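Amidase (Bacillus anthracis, PDB 5EWQ) probably hydrolyses carboxylic acid amides to the free acid and ammonia. Local coordinates at residues 348-353 / 443-448; 458-461 / 465-468. All coordinates share one frame; numbering follows the deposited sequence.

Contact 1. Residues 348-353 / 443-448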
loop_
_atom_site.group_PDB
_atom_site.type_symbol
_atom_site.label_atom_id
_atom_site.label_comp_id
_atom_site.label_asym_id
_atom_site.label_seq_id
_atom_site.Cartn_x
_atom_site.Cartn_y
_atom_site.Cartn_z
ATOM N N ASP A 348 -26.562 -12.770 5.571
ATOM C CA ASP A 348 -27.025 -11.966 6.715
ATOM C C ASP A 348 -26.068 -10.883 7.217
ATOM O O ASP A 348 -25.648 -10.014 6.454
ATOM C CB ASP A 348 -27.380 -12.903 7.878
ATOM N N TYR A 349 -25.747 -10.946 8.506
ATOM C CA TYR A 349 -24.809 -10.025 9.139
ATOM C C TYR A 349 -23.886 -10.817 10.055
ATOM O O TYR A 349 -24.239 -11.133 11.194
ATOM C CB TYR A 349 -25.558 -8.934 9.913
ATOM C CG TYR A 349 -24.765 -8.225 10.997
ATOM C CD1 TYR A 349 -23.505 -7.691 10.744
ATOM C CD2 TYR A 349 -25.300 -8.069 12.268
ATOM C CE1 TYR A 349 -22.798 -7.039 11.739
ATOM C CE2 TYR A 349 -24.604 -7.421 13.263
ATOM C CZ TYR A 349 -23.355 -6.912 12.995
ATOM O OH TYR A 349 -22.668 -6.266 13.991
ATOM N N ILE A 350 -22.707 -11.149 9.540
ATOM C CA ILE A 350 -21.735 -11.945 10.275
ATOM C C ILE A 350 -20.871 -11.061 11.164
ATOM O O ILE A 350 -20.150 -10.197 10.668
ATOM C CB ILE A 350 -20.820 -12.742 9.318
ATOM C CG1 ILE A 350 -21.653 -13.648 8.412
ATOM C CG2 ILE A 350 -19.782 -13.540 10.104
ATOM C CD1 ILE A 350 -20.825 -14.462 7.462
ATOM N N GLN A 351 -20.949 -11.276 12.474
ATOM C CA GLN A 351 -20.130 -10.526 13.420
ATOM C C GLN A 351 -18.973 -11.380 13.929
ATOM O O GLN A 351 -19.160 -12.273 14.757
ATOM C CB GLN A 351 -20.979 -10.024 14.591
ATOM C CG GLN A 351 -20.194 -9.220 15.619
ATOM C CD GLN A 351 -21.080 -8.348 16.484
ATOM O OE1 GLN A 351 -22.267 -8.178 16.204
ATOM N NE2 GLN A 351 -20.506 -7.787 17.541
ATOM N N LEU A 352 -17.778 -11.101 13.418
ATOM C CA LEU A 352 -16.579 -11.833 13.805
ATOM C C LEU A 352 -16.234 -11.578 15.267
ATOM O O LEU A 352 -16.459 -10.484 15.786
ATOM C CB LEU A 352 -15.402 -11.444 12.908
ATOM C CG LEU A 352 -15.095 -12.334 11.701
ATOM C CD1 LEU A 352 -16.364 -12.760 10.989
ATOM C CD2 LEU A 352 -14.164 -11.613 10.736
ATOM N N ASN A 353 -15.687 -12.594 15.928
ATOM C CA ASN A 353 -15.313 -12.480 17.332
ATOM C C ASN A 353 -13.806 -12.343 17.514
ATOM O O ASN A 353 -13.046 -13.254 17.186
ATOM C CB ASN A 353 -15.826 -13.687 18.118
ATOM C CG ASN A 353 -15.451 -13.628 19.587
ATOM O OD1 ASN A 353 -14.415 -14.153 19.996
ATOM N ND2 ASN A 353 -16.295 -12.987 20.387
ATOM N N LYS A 443 -18.745 -23.020 6.200
ATOM C CA LYS A 443 -20.056 -22.654 5.677
ATOM C C LYS A 443 -20.011 -22.358 4.178
ATOM O O LYS A 443 -20.987 -21.879 3.600
ATOM C CB LYS A 443 -20.614 -21.455 6.446
ATOM C CG LYS A 443 -20.868 -21.755 7.917
ATOM C CD LYS A 443 -21.436 -20.556 8.659
ATOM C CE LYS A 443 -21.666 -20.885 10.127
ATOM N NZ LYS A 443 -22.219 -19.731 10.889
ATOM N N GLY A 444 -18.870 -22.649 3.559
ATOM C CA GLY A 444 -18.733 -22.582 2.114
ATOM C C GLY A 444 -18.779 -21.195 1.503
ATOM O O GLY A 444 -19.086 -21.044 0.320
ATOM N N LEU A 445 -18.471 -20.178 2.301
ATOM C CA LEU A 445 -18.441 -18.806 1.803
ATOM C C LEU A 445 -17.155 -18.551 1.026
ATOM O O LEU A 445 -16.067 -18.911 1.473
ATOM C CB LEU A 445 -18.572 -17.805 2.952
ATOM C CG LEU A 445 -19.973 -17.405 3.426
ATOM C CD1 LEU A 445 -20.837 -18.611 3.757
ATOM C CD2 LEU A 445 -19.861 -16.496 4.633
ATOM N N ASP A 446 -17.284 -17.927 -0.140
ATOM C CA ASP A 446 -16.132 -17.668 -0.995
ATOM C C ASP A 446 -15.290 -16.500 -0.488
ATOM O O ASP A 446 -14.065 -16.515 -0.608
ATOM C CB ASP A 446 -16.588 -17.402 -2.431
ATOM C CG ASP A 446 -17.094 -18.655 -3.120
ATOM O OD1 ASP A 446 -16.427 -19.706 -3.007
ATOM O OD2 ASP A 446 -18.160 -18.593 -3.766
ATOM N N ALA A 447 -15.948 -15.494 0.081
ATOM C CA ALA A 447 -15.246 -14.317 0.584
ATOM C C ALA A 447 -16.071 -13.552 1.612
ATOM O O ALA A 447 -17.282 -13.741 1.720
ATOM C CB ALA A 447 -14.866 -13.398 -0.569
ATOM N N LEU A 448 -15.400 -12.687 2.365
ATOM C CA LEU A 448 -16.053 -11.837 3.355
ATOM C C LEU A 448 -15.772 -10.367 3.058
ATOM O O LEU A 448 -14.622 -9.981 2.856
ATOM C CB LEU A 448 -15.579 -12.189 4.768
ATOM C CG LEU A 448 -16.458 -13.098 5.629
ATOM C CD1 LEU A 448 -16.867 -14.352 4.877
ATOM C CD2 LEU A 448 -15.733 -13.463 6.916
#

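Contact 2. Residues 458-461 / 465-468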
loop_
_atom_site.group_PDB
_atom_site.type_symbol
_atom_site.label_atom_id
_atom_site.label_comp_id
_atom_site.label_asym_id
_atom_site.label_seq_id
_atom_site.Cartn_x
_atom_site.Cartn_y
_atom_site.Cartn_z
ATOM N N LEU A 458 -8.217 -10.143 12.442
ATOM C CA LEU A 458 -8.238 -11.592 12.280
ATOM C C LEU A 458 -7.557 -12.045 10.992
ATOM O O LEU A 458 -6.740 -12.967 11.004
ATOM C CB LEU A 458 -9.678 -12.106 12.314
ATOM C CG LEU A 458 -10.486 -11.732 13.558
ATOM C CD1 LEU A 458 -11.866 -12.365 13.513
ATOM C CD2 LEU A 458 -9.749 -12.141 14.821
ATOM N N SER A 459 -7.895 -11.396 9.882
ATOM C CA SER A 459 -7.372 -11.788 8.576
ATOM C C SER A 459 -5.874 -11.523 8.446
ATOM O O SER A 459 -5.182 -12.197 7.682
ATOM C CB SER A 459 -8.130 -11.061 7.462
ATOM O OG SER A 459 -8.055 -9.654 7.623
ATOM N N ALA A 460 -5.377 -10.543 9.193
ATOM C CA ALA A 460 -3.960 -10.197 9.152
ATOM C C ALA A 460 -3.122 -11.227 9.904
ATOM O O ALA A 460 -2.069 -11.650 9.428
ATOM C CB ALA A 460 -3.736 -8.808 9.731
ATOM N N VAL A 461 -3.598 -11.627 11.079
ATOM C CA VAL A 461 -2.896 -12.607 11.901
ATOM C C VAL A 461 -2.950 -13.995 11.267
ATOM O O VAL A 461 -1.953 -14.717 11.240
ATOM C CB VAL A 461 -3.488 -12.670 13.325
ATOM C CG1 VAL A 461 -2.863 -13.805 14.121
ATOM C CG2 VAL A 461 -3.286 -11.341 14.038
ATOM N N PRO A 465 -5.663 -13.324 2.702
ATOM C CA PRO A 465 -5.555 -12.160 1.816
ATOM C C PRO A 465 -6.706 -11.167 1.972
ATOM O O PRO A 465 -7.822 -11.557 2.315
ATOM C CB PRO A 465 -5.566 -12.784 0.419
ATOM C CG PRO A 465 -6.317 -14.055 0.587
ATOM C CD PRO A 465 -5.942 -14.561 1.951
ATOM N N GLU A 466 -6.420 -9.894 1.720
ATOM C CA GLU A 466 -7.417 -8.834 1.818
ATOM C C GLU A 466 -7.395 -7.964 0.569
ATOM O O GLU A 466 -6.325 -7.608 0.078
ATOM C CB GLU A 466 -7.167 -7.971 3.055
ATOM C CG GLU A 466 -7.111 -8.738 4.362
ATOM C CD GLU A 466 -6.478 -7.926 5.472
ATOM O OE1 GLU A 466 -5.989 -6.812 5.185
ATOM O OE2 GLU A 466 -6.467 -8.398 6.628
ATOM N N LEU A 467 -8.572 -7.615 0.059
ATOM C CA LEU A 467 -8.659 -6.781 -1.136
ATOM C C LEU A 467 -9.623 -5.613 -0.945
ATOM O O LEU A 467 -10.822 -5.811 -0.752
ATOM C CB LEU A 467 -9.088 -7.618 -2.343
ATOM C CG LEU A 467 -9.148 -6.874 -3.678
ATOM C CD1 LEU A 467 -7.780 -6.321 -4.043
ATOM C CD2 LEU A 467 -9.676 -7.779 -4.778
ATOM N N ALA A 468 -9.090 -4.397 -1.011
ATOM C CA ALA A 468 -9.896 -3.192 -0.841
ATOM C C ALA A 468 -10.372 -2.645 -2.183
ATOM O O ALA A 468 -9.579 -2.458 -3.104
ATOM C CB ALA A 468 -9.106 -2.134 -0.091
#

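Contact 1. Residues 348-353 / 443-448
The backbones of 348-353 and 443-448 stay well apart, coming nearest at Ile350 and Leu448, whose CA atoms are 9.0 Å from each other, and the distance is bridged entirely by aliphatic side chains. Ile350 and Leu445 reach toward one another tip to tip, with Ile350 CD1 3.6 Å from Leu445 CD2. The Ile350 chain is stretched out for this: CG1 stands anti to the carbonyl carbon (chi1 -58°) and CD1 continues the zigzag (chi2 -179°), which extends CD1 toward Leu445. Its other branch, CG2, turns to its own segment and lies 3.6 Å from Leu352 CD1. That same leucine methyl forms the second, looser contact, 4.2 Å from Leu448 CD2, where the two leucines cross at a slant. Leu448 also leans on its neighbour, its CD1 being 3.7 Å from Leu445 CD2, so the four side chains make one continuous apolar cluster. Tyr439 and Leu440, in the loop leading to 443-448, add to it against Ile350 and Leu448 respectively. Backbone hydrogen bonds set the frame: Ile350 pairs with Leu317, while Asp446 and Ala447 pair with Lys314 and Gly316, consistent with strand 314-317 lying between strands 345-347 and 447-451 in the sheet. The arrangement is that of a parallel beta-alpha-beta connection that skips a strand: the chain leaves edge strand 345-347, passes through several helices and re-enters the mixed sheet at 447-451, and the cluster forms part of the apolar layer over this end of the amidase alpha/beta core.

Contact 2. Residues 458-461 / 465-468
Ser459 and Glu466 meet where the short helix 457-462 turns back into strand 466-473, a helix-to-strand connection in the amidase alpha/beta fold, with the strand running through the central mixed sheet. The CA atoms of Ser459 and Pro465 lie 7.0 Å apart, and the CB bonds of Ser459 and Glu466 point toward the opposite segment. Glu466 brings carboxylate oxygen OE2 to the serine, with Glu466 CG 4.0 Å from Ser459 CB; the modelled separation of OE2 from the serine OG is too short to be reliable, and the bonding between them remains doubtful. OE2 also lies 3.5 Å from Ala460 N, the backbone nitrogen of the following residue, and 4.2 Å from Ala460 CB. Beyond CG the glutamate is extended (chi2 164°), which lets it span from strand to helix. Farther out, Arg242 of strand 239-242 pairs with the Glu466 backbone and touches the side chains of Glu466 and Ala460, while OE1 lies close to the carboxylate of Glu224. On the helix side, the serine hydroxyl folds back between its backbone N and carbonyl carbon (chi1 57°), and Ser459 OG is hydrogen-bonded to Val456 O.

How the contacts relate
Contacts 1 and 2 follow in series along the chain: strand 447-451, which begins in contact 1, is followed, after a short connection, by helix 457-462, the first half of contact 2. Their centres are 14 Å apart, about 25 Å and 13 Å respectively from the centre of the chain, so contact 1 is peripheral and contact 2 lies deeper. Both rest on the same mixed sheet, where strand 479-485 separates 447-451 from 466-473. They also touch directly, Leu352 CD2 being 3.7 Å from Leu458 CD1. Leu458 thus joins the loop of contact 1 to the helix of contact 2 by apolar packing, while contact 2 itself is centred on polar side chains.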